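Local structure of PixA inclusion body protein (Burkholderia cenocepacia, 4LZK) at residues G86-L89 against A90-G94. The protein is of unknown function but belongs to the PixA family of bacterial inclusion body proteins, consistent with a role in forming intracellular protein inclusions. Residues are numbered along the deposited sequence; the frame is centred on the assembly and turned at random.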
loop_
_atom_site.group_PDB
_atom_site.type_symbol
_atom_site.label_atom_id
_atom_site.label_comp_id
_atom_site.label_asym_id
_atom_site.label_seq_id
_atom_site.Cartn_x
_atom_site.Cartn_y
_atom_site.Cartn_z
ATOM N N GLY C 86 9.294 4.370 -20.991
ATOM C CA GLY C 86 9.613 3.096 -20.379
ATOM C C GLY C 86 11.117 2.944 -20.224
ATOM O O GLY C 86 11.891 3.411 -21.057
ATOM N N THR C 87 11.535 2.256 -19.197
ATOM C CA THR C 87 12.932 2.025 -19.012
ATOM C C THR C 87 13.145 0.830 -18.116
ATOM O O THR C 87 12.200 0.325 -17.509
ATOM C CB THR C 87 13.591 3.266 -18.374
ATOM O OG1 THR C 87 15.034 3.166 -18.487
ATOM C CG2 THR C 87 13.177 3.475 -16.864
ATOM N N SER C 88 14.390 0.378 -17.957
ATOM C CA SER C 88 14.596 -0.771 -17.089
ATOM C C SER C 88 14.959 -0.302 -15.700
ATOM O O SER C 88 15.093 0.945 -15.436
ATOM C CB SER C 88 15.696 -1.632 -17.757
ATOM O OG SER C 88 16.936 -0.986 -17.471
ATOM N N LEU C 89 15.188 -1.255 -14.821
ATOM C CA LEU C 89 15.620 -0.989 -13.466
ATOM C C LEU C 89 17.027 -0.400 -13.431
ATOM O O LEU C 89 17.387 0.275 -12.455
ATOM C CB LEU C 89 15.533 -2.231 -12.570
ATOM C CG LEU C 89 14.117 -2.560 -12.057
ATOM C CD1 LEU C 89 14.016 -4.018 -11.589
ATOM C CD2 LEU C 89 13.809 -1.542 -10.909
ATOM N N ALA C 90 17.808 -0.638 -14.480
ATOM C CA ALA C 90 19.073 0.079 -14.598
ATOM C C ALA C 90 19.007 1.145 -15.638
ATOM O O ALA C 90 19.987 1.442 -16.315
ATOM C CB ALA C 90 20.239 -0.855 -14.807
ATOM N N ASP C 91 17.821 1.732 -15.779
ATOM C CA ASP C 91 17.595 2.895 -16.634
ATOM C C ASP C 91 18.050 2.726 -18.063
ATOM O O ASP C 91 18.582 3.680 -18.680
ATOM C CB ASP C 91 18.216 4.162 -16.020
ATOM C CG ASP C 91 17.559 5.417 -16.550
ATOM O OD1 ASP C 91 16.406 5.308 -17.046
ATOM O OD2 ASP C 91 18.151 6.501 -16.481
ATOM N N ASN C 92 17.843 1.515 -18.608
ATOM C CA ASN C 92 18.249 1.192 -20.004
ATOM C C ASN C 92 19.750 1.369 -20.255
ATOM O O ASN C 92 20.173 1.584 -21.411
ATOM C CB ASN C 92 17.452 1.995 -21.017
ATOM C CG ASN C 92 16.036 1.469 -21.184
ATOM O OD1 ASN C 92 15.640 0.505 -20.567
ATOM N ND2 ASN C 92 15.247 2.150 -22.002
ATOM N N SER C 93 20.534 1.234 -19.211
ATOM C CA SER C 93 22.023 1.332 -19.323
ATOM C C SER C 93 22.659 -0.020 -19.801
ATOM O O SER C 93 23.746 -0.037 -20.268
ATOM C CB SER C 93 22.631 1.761 -17.998
ATOM O OG SER C 93 22.472 0.788 -17.015
ATOM N N GLY C 94 21.960 -1.114 -19.609
ATOM C CA GLY C 94 22.409 -2.469 -19.967
ATOM C C GLY C 94 21.370 -3.112 -20.858
ATOM O O GLY C 94 21.302 -2.770 -22.064
#
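Ser-88 and Asn-92 are joined by one good bond and one weak one where strand 81-88 runs out into the loop leading to strand 96-105. The hydroxyl OG of Ser-88 accepts the backbone N-H of Asn-92 at 2.9 Å in a fairly straight bond (158°). It also takes a weak, bent bond from the N-H of Ala-90. OG reaches both because chi1 of 78° sets it between the backbone N and carbonyl carbon of Ser-88, facing into the turn. In return, Asn-92 OD1 receives a weak bond from Ser-88 N at 2.9 Å, and its stronger donor is the backbone N of Ala-97. The type I turn Ser-88 to Asp-91 is closed by Asp-91 N to Ser-88 O (2.9 Å). An overlapping type I' turn runs from Ala-90 to Ser-93, in which Ala-90 O accepts both the N of Ser-93 and its OG, the latter at 2.7 Å in the carbonyl plane. Thr-87 OG1, anti to its own N (chi1 -166°), appears to donate to Asp-91 OD1, a doubtful bond, since the place of OD1, close to Asp-91 OD1 of the second subunit, is less sure. The loop's backbone N-H groups from Asp-91 to Ser-93 are thus met from within, that of Ala-90 only weakly, and Ser-88 OG ties the strand end to both turns.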